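Local coordinates for protein linoleate 11-lipoxygenase (Gaeumannomyces graminis, PDB 5FX8) that oxidises linoleic and alpha-linolenic acids with molecular oxygen to 11S- and 13R-hydroperoxy fatty acids, using a mononuclear manganese centre, at residues T110-I122 and A135-P147. Residues are numbered along the deposited sequence; the frame is centred on the assembly and turned at random.
Sequences TAYREANETFADI and ALLYNGHWKESVP. With NAG (2-acetamido-2-deoxy-beta-D-glucopyranose), chain K; NAG (2-acetamido-2-deoxy-beta-D-glucopyranose), chain N.
Glu114, on the long helix 86-124, reaches across to the backbone of Glu144 and Ser145, in a bend with helical backbone angles; the loop follows this helix and packs back antiparallel to it. Its chain is extended beyond CG, long enough to bring both oxygens to the loop backbone. OE2 takes the amide N of Glu144 on its syn lone pair at 3.0 Å. OE1 is gripped twice from one face of the carboxylate plane, by Ser145 N on the syn side at 2.7 Å and by Ser145 OG on the anti side. Serine suits this place because its short hydroxyl, beside its own backbone N (chi1 -62°), can join the amide on one oxygen. The side chain of Glu144 crosses that of Glu114 at about a right angle, bringing like charges close without a bond; a long salt bridge from Arg113 NH1 to Glu144 OE1, 3.8 Å, may partly offset this.

Next along the helix, the Trp142 indole packs against the backbone, its CH2 3.6 Å from Ala115 CB, where a small residue lets the ring lie close; it also touches Val533 of helix 526-539. NE1 donates to Leu137 O, which lies close to the indole plane and ties the loop to itself. Thr118 OG1 lies out of that plane, near the indole rim, while bonding back to Glu114 O, so its polarity is met within the helix. Thr118 CA lies over one face of the His141 ring in a CH-pi contact, and Asp121 OD2 approaches that ring's edge. Beyond, Ile122 CD1 packs on Leu137 CD1.

A water joins Glu114 O to Trp142 N. Asn116, turned from the loop, bears a glycan and bonds Thr108 of the second subunit. With two amides and a hydroxyl around it, the Glu114 carboxylate is probably stabilised as an anion, despite the neighbouring Glu144.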
loop_
_atom_site.group_PDB
_atom_site.type_symbol
_atom_site.label_atom_id
_atom_site.label_comp_id
_atom_site.label_asym_id
_atom_site.label_seq_id
_atom_site.Cartn_x
_atom_site.Cartn_y
_atom_site.Cartn_z
ATOM N N THR A 110 5.852 -3.758 -13.133
ATOM C CA THR A 110 4.573 -4.232 -13.634
ATOM C C THR A 110 3.669 -3.074 -13.982
ATOM O O THR A 110 3.043 -3.062 -15.043
ATOM C CB THR A 110 3.918 -5.130 -12.599
ATOM O OG1 THR A 110 4.792 -6.213 -12.322
ATOM C CG2 THR A 110 2.595 -5.640 -13.107
ATOM N N ALA A 111 3.613 -2.083 -13.100
ATOM C CA ALA A 111 2.740 -0.940 -13.313
ATOM C C ALA A 111 3.134 -0.159 -14.562
ATOM O O ALA A 111 2.270 0.276 -15.326
ATOM C CB ALA A 111 2.765 -0.045 -12.083
ATOM N N TYR A 112 4.434 0.023 -14.793
ATOM C CA TYR A 112 4.860 0.704 -16.006
ATOM C C TYR A 112 4.484 -0.094 -17.247
ATOM O O TYR A 112 3.973 0.465 -18.225
ATOM C CB TYR A 112 6.354 0.948 -15.939
ATOM C CG TYR A 112 6.692 2.148 -15.125
ATOM C CD1 TYR A 112 5.919 3.280 -15.204
ATOM C CD2 TYR A 112 7.790 2.158 -14.281
ATOM C CE1 TYR A 112 6.216 4.381 -14.470
ATOM C CE2 TYR A 112 8.093 3.258 -13.543
ATOM C CZ TYR A 112 7.294 4.374 -13.637
ATOM O OH TYR A 112 7.564 5.525 -12.925
ATOM N N ARG A 113 4.716 -1.404 -17.221
ATOM C CA ARG A 113 4.318 -2.241 -18.346
ATOM C C ARG A 113 2.806 -2.142 -18.624
ATOM O O ARG A 113 2.386 -1.881 -19.758
ATOM C CB ARG A 113 4.767 -3.666 -18.066
ATOM C CG ARG A 113 4.498 -4.646 -19.137
ATOM C CD ARG A 113 4.562 -6.023 -18.545
ATOM N NE ARG A 113 5.689 -6.118 -17.632
ATOM C CZ ARG A 113 5.769 -7.006 -16.649
ATOM N NH1 ARG A 113 4.776 -7.867 -16.474
ATOM N NH2 ARG A 113 6.839 -7.032 -15.847
ATOM N N GLU A 114 1.970 -2.276 -17.593
ATOM C CA GLU A 114 0.529 -2.203 -17.808
ATOM C C GLU A 114 0.048 -0.789 -18.112
ATOM O O GLU A 114 -1.022 -0.623 -18.702
ATOM C CB GLU A 114 -0.215 -2.778 -16.587
ATOM C CG GLU A 114 0.294 -4.154 -16.214
ATOM C CD GLU A 114 -0.631 -4.968 -15.329
ATOM O OE1 GLU A 114 -0.942 -4.530 -14.214
ATOM O OE2 GLU A 114 -1.045 -6.070 -15.734
ATOM N N ALA A 115 0.789 0.234 -17.710
ATOM C CA ALA A 115 0.466 1.590 -18.139
ATOM C C ALA A 115 0.781 1.779 -19.608
ATOM O O ALA A 115 0.043 2.453 -20.335
ATOM C CB ALA A 115 1.242 2.609 -17.315
ATOM N N ASN A 116 1.883 1.202 -20.058
ATOM C CA ASN A 116 2.232 1.331 -21.454
ATOM C C ASN A 116 1.211 0.617 -22.314
ATOM O O ASN A 116 0.804 1.129 -23.362
ATOM C CB ASN A 116 3.645 0.793 -21.675
ATOM C CG ASN A 116 4.703 1.855 -21.517
ATOM O OD1 ASN A 116 5.309 2.251 -22.486
ATOM N ND2 ASN A 116 4.926 2.321 -20.302
ATOM N N GLU A 117 0.745 -0.548 -21.862
ATOM C CA GLU A 117 -0.284 -1.255 -22.613
ATOM C C GLU A 117 -1.585 -0.467 -22.622
ATOM O O GLU A 117 -2.219 -0.296 -23.672
ATOM C CB GLU A 117 -0.501 -2.649 -22.040
ATOM C CG GLU A 117 0.692 -3.615 -22.191
ATOM C CD GLU A 117 0.602 -4.831 -21.236
ATOM O OE1 GLU A 117 -0.424 -4.960 -20.535
ATOM O OE2 GLU A 117 1.555 -5.644 -21.154
ATOM N N THR A 118 -1.986 0.034 -21.457
ATOM C CA THR A 118 -3.210 0.813 -21.369
ATOM C C THR A 118 -3.184 1.982 -22.341
ATOM O O THR A 118 -4.168 2.248 -23.041
ATOM C CB THR A 118 -3.391 1.313 -19.937
ATOM O OG1 THR A 118 -3.384 0.201 -19.035
ATOM C CG2 THR A 118 -4.678 2.075 -19.801
ATOM N N PHE A 119 -2.063 2.705 -22.384
ATOM C CA PHE A 119 -1.987 3.876 -23.250
ATOM C C PHE A 119 -2.031 3.475 -24.716
ATOM O O PHE A 119 -2.639 4.171 -25.537
ATOM C CB PHE A 119 -0.718 4.671 -22.950
ATOM C CG PHE A 119 -0.639 6.002 -23.657
ATOM C CD1 PHE A 119 -1.601 6.979 -23.453
ATOM C CD2 PHE A 119 0.429 6.290 -24.499
ATOM C CE1 PHE A 119 -1.504 8.201 -24.082
ATOM C CE2 PHE A 119 0.522 7.506 -25.117
ATOM C CZ PHE A 119 -0.447 8.461 -24.907
ATOM N N ALA A 120 -1.386 2.366 -25.067
ATOM C CA ALA A 120 -1.476 1.918 -26.444
ATOM C C ALA A 120 -2.921 1.631 -26.821
ATOM O O ALA A 120 -3.378 2.025 -27.896
ATOM C CB ALA A 120 -0.589 0.696 -26.655
ATOM N N ASP A 121 -3.675 1.003 -25.923
ATOM C CA ASP A 121 -5.077 0.713 -26.195
ATOM C C ASP A 121 -5.906 1.988 -26.351
ATOM O O ASP A 121 -6.646 2.149 -27.331
ATOM C CB ASP A 121 -5.625 -0.160 -25.077
ATOM C CG ASP A 121 -7.050 -0.565 -25.308
ATOM O OD1 ASP A 121 -7.277 -1.487 -26.115
ATOM O OD2 ASP A 121 -7.946 0.031 -24.676
ATOM N N ILE A 122 -5.810 2.900 -25.389
ATOM C CA ILE A 122 -6.586 4.132 -25.467
ATOM C C ILE A 122 -6.254 4.881 -26.744
ATOM O O ILE A 122 -7.145 5.283 -27.502
ATOM C CB ILE A 122 -6.330 4.999 -24.227
ATOM C CG1 ILE A 122 -6.818 4.277 -22.978
ATOM C CG2 ILE A 122 -7.016 6.294 -24.352
ATOM C CD1 ILE A 122 -6.676 5.109 -21.750
ATOM N N ALA A 135 -13.589 4.900 -19.124
ATOM C CA ALA A 135 -13.607 3.506 -18.718
ATOM C C ALA A 135 -12.563 2.689 -19.461
ATOM O O ALA A 135 -12.138 1.648 -18.966
ATOM C CB ALA A 135 -14.993 2.910 -18.928
ATOM N N LEU A 136 -12.151 3.129 -20.652
ATOM C CA LEU A 136 -11.066 2.468 -21.363
ATOM C C LEU A 136 -9.793 2.459 -20.547
ATOM O O LEU A 136 -8.947 1.590 -20.733
ATOM C CB LEU A 136 -10.808 3.164 -22.695
ATOM C CG LEU A 136 -11.995 3.309 -23.628
ATOM C CD1 LEU A 136 -11.678 4.369 -24.630
ATOM C CD2 LEU A 136 -12.245 2.000 -24.305
ATOM N N LEU A 137 -9.646 3.409 -19.646
ATOM C CA LEU A 137 -8.519 3.422 -18.743
ATOM C C LEU A 137 -8.449 2.177 -17.861
ATOM O O LEU A 137 -7.359 1.800 -17.425
ATOM C CB LEU A 137 -8.650 4.680 -17.922
ATOM C CG LEU A 137 -7.493 5.320 -17.220
ATOM C CD1 LEU A 137 -6.396 5.551 -18.181
ATOM C CD2 LEU A 137 -8.052 6.614 -16.699
ATOM N N TYR A 138 -9.571 1.505 -17.618
ATOM C CA TYR A 138 -9.653 0.465 -16.599
ATOM C C TYR A 138 -10.090 -0.891 -17.127
ATOM O O TYR A 138 -9.628 -1.917 -16.635
ATOM C CB TYR A 138 -10.622 0.910 -15.496
ATOM C CG TYR A 138 -10.190 2.129 -14.723
ATOM C CD1 TYR A 138 -9.118 2.070 -13.861
ATOM C CD2 TYR A 138 -10.857 3.321 -14.848
ATOM C CE1 TYR A 138 -8.723 3.146 -13.161
ATOM C CE2 TYR A 138 -10.467 4.412 -14.148
ATOM C CZ TYR A 138 -9.399 4.315 -13.303
ATOM O OH TYR A 138 -8.983 5.389 -12.581
ATOM N N ASN A 139 -10.984 -0.939 -18.097
ATOM C CA ASN A 139 -11.548 -2.215 -18.509
ATOM C C ASN A 139 -10.479 -3.092 -19.118
ATOM O O ASN A 139 -9.925 -2.763 -20.164
ATOM C CB ASN A 139 -12.672 -1.992 -19.502
ATOM C CG ASN A 139 -13.847 -1.316 -18.867
ATOM O OD1 ASN A 139 -13.967 -1.295 -17.641
ATOM N ND2 ASN A 139 -14.721 -0.748 -19.684
ATOM N N GLY A 140 -10.199 -4.215 -18.473
ATOM C CA GLY A 140 -9.278 -5.181 -19.019
ATOM C C GLY A 140 -7.830 -4.911 -18.717
ATOM O O GLY A 140 -6.971 -5.670 -19.165
ATOM N N HIS A 141 -7.527 -3.862 -17.974
ATOM C CA HIS A 141 -6.157 -3.468 -17.743
ATOM C C HIS A 141 -5.834 -3.577 -16.268
ATOM O O HIS A 141 -6.710 -3.789 -15.425
ATOM C CB HIS A 141 -5.898 -2.045 -18.235
ATOM C CG HIS A 141 -6.036 -1.885 -19.715
ATOM N ND1 HIS A 141 -5.120 -2.394 -20.607
ATOM C CD2 HIS A 141 -6.984 -1.273 -20.460
ATOM C CE1 HIS A 141 -5.500 -2.106 -21.836
ATOM N NE2 HIS A 141 -6.626 -1.424 -21.774
ATOM N N TRP A 142 -4.542 -3.437 -15.984
ATOM C CA TRP A 142 -4.035 -3.425 -14.623
ATOM C C TRP A 142 -4.328 -4.727 -13.896
ATOM O O TRP A 142 -4.462 -4.742 -12.679
ATOM C CB TRP A 142 -4.604 -2.255 -13.839
ATOM C CG TRP A 142 -4.604 -0.989 -14.577
ATOM C CD1 TRP A 142 -5.658 -0.405 -15.190
ATOM C CD2 TRP A 142 -3.497 -0.115 -14.757
ATOM N NE1 TRP A 142 -5.280 0.787 -15.759
ATOM C CE2 TRP A 142 -3.953 0.987 -15.504
ATOM C CE3 TRP A 142 -2.161 -0.156 -14.365
ATOM C CZ2 TRP A 142 -3.123 2.024 -15.872
ATOM C CZ3 TRP A 142 -1.342 0.877 -14.728
ATOM C CH2 TRP A 142 -1.824 1.954 -15.473
ATOM N N LYS A 143 -4.420 -5.823 -14.646
ATOM C CA LYS A 143 -4.722 -7.120 -14.064
ATOM C C LYS A 143 -3.630 -7.619 -13.134
ATOM O O LYS A 143 -3.920 -8.406 -12.231
ATOM C CB LYS A 143 -4.942 -8.143 -15.157
ATOM C CG LYS A 143 -6.283 -8.044 -15.791
ATOM C CD LYS A 143 -6.287 -8.810 -17.100
ATOM C CE LYS A 143 -7.671 -9.330 -17.461
ATOM N NZ LYS A 143 -7.600 -10.050 -18.768
ATOM N N GLU A 144 -2.376 -7.234 -13.355
ATOM C CA GLU A 144 -1.324 -7.685 -12.456
ATOM C C GLU A 144 -1.014 -6.662 -11.366
ATOM O O GLU A 144 -0.733 -7.041 -10.227
ATOM C CB GLU A 144 -0.062 -8.022 -13.248
ATOM C CG GLU A 144 -0.169 -9.230 -14.181
ATOM C CD GLU A 144 0.962 -9.280 -15.223
ATOM O OE1 GLU A 144 1.002 -8.424 -16.137
ATOM O OE2 GLU A 144 1.820 -10.177 -15.133
ATOM N N SER A 145 -1.082 -5.377 -11.694
ATOM C CA SER A 145 -0.848 -4.311 -10.731
ATOM C C SER A 145 -1.958 -4.228 -9.711
ATOM O O SER A 145 -1.711 -3.949 -8.536
ATOM C CB SER A 145 -0.750 -2.978 -11.457
ATOM O OG SER A 145 0.342 -2.994 -12.335
ATOM N N VAL A 146 -3.189 -4.407 -10.158
ATOM C CA VAL A 146 -4.358 -4.313 -9.308
ATOM C C VAL A 146 -5.209 -5.556 -9.532
ATOM O O VAL A 146 -6.274 -5.476 -10.151
ATOM C CB VAL A 146 -5.128 -3.027 -9.605
ATOM C CG1 VAL A 146 -6.190 -2.824 -8.589
ATOM C CG2 VAL A 146 -4.162 -1.866 -9.620
ATOM N N PRO A 147 -4.805 -6.712 -9.015
ATOM C CA PRO A 147 -5.507 -7.950 -9.377
ATOM C C PRO A 147 -6.975 -7.949 -9.023
ATOM O O PRO A 147 -7.775 -8.485 -9.789
ATOM C CB PRO A 147 -4.742 -9.017 -8.597
ATOM C CG PRO A 147 -3.468 -8.406 -8.272
ATOM C CD PRO A 147 -3.735 -6.971 -8.051
HETATM C C1 NAG K . 5.925 3.327 -20.082
HETATM C C2 NAG K . 5.274 4.522 -19.440
HETATM C C3 NAG K . 6.309 5.603 -19.175
HETATM C C4 NAG K . 7.434 5.032 -18.336
HETATM C C5 NAG K . 8.008 3.833 -19.054
HETATM C C6 NAG K . 9.073 3.129 -18.269
HETATM C C7 NAG K . 3.028 5.414 -19.853
HETATM C C8 NAG K . 2.057 5.858 -20.892
HETATM N N2 NAG K . 4.218 5.016 -20.299
HETATM O O3 NAG K . 5.721 6.663 -18.444
HETATM O O4 NAG K . 8.436 6.015 -18.123
HETATM O O5 NAG K . 6.973 2.872 -19.276
HETATM O O6 NAG K . 9.476 1.973 -18.985
HETATM O O7 NAG K . 2.758 5.434 -18.670
HETATM C C1 NAG N . 4.199 -10.206 -19.708
HETATM C C2 NAG N . 3.091 -11.197 -19.289
HETATM C C3 NAG N . 3.168 -11.500 -17.791
HETATM C C4 NAG N . 4.573 -11.941 -17.405
HETATM C C5 NAG N . 5.555 -10.849 -17.808
HETATM C C6 NAG N . 7.001 -11.188 -17.542
HETATM C C7 NAG N . 1.022 -11.177 -20.647
HETATM C C8 NAG N . -0.317 -10.530 -20.841
HETATM N N2 NAG N . 1.768 -10.696 -19.641
HETATM O O3 NAG N . 2.241 -12.536 -17.496
HETATM O O4 NAG N . 4.662 -12.211 -16.011
HETATM O O5 NAG N . 5.463 -10.652 -19.221
HETATM O O6 NAG N . 7.823 -10.493 -18.473
HETATM O O7 NAG N . 1.409 -12.086 -21.371
HETATM O O HOH W 1 -2.732 -3.344 -18.456
#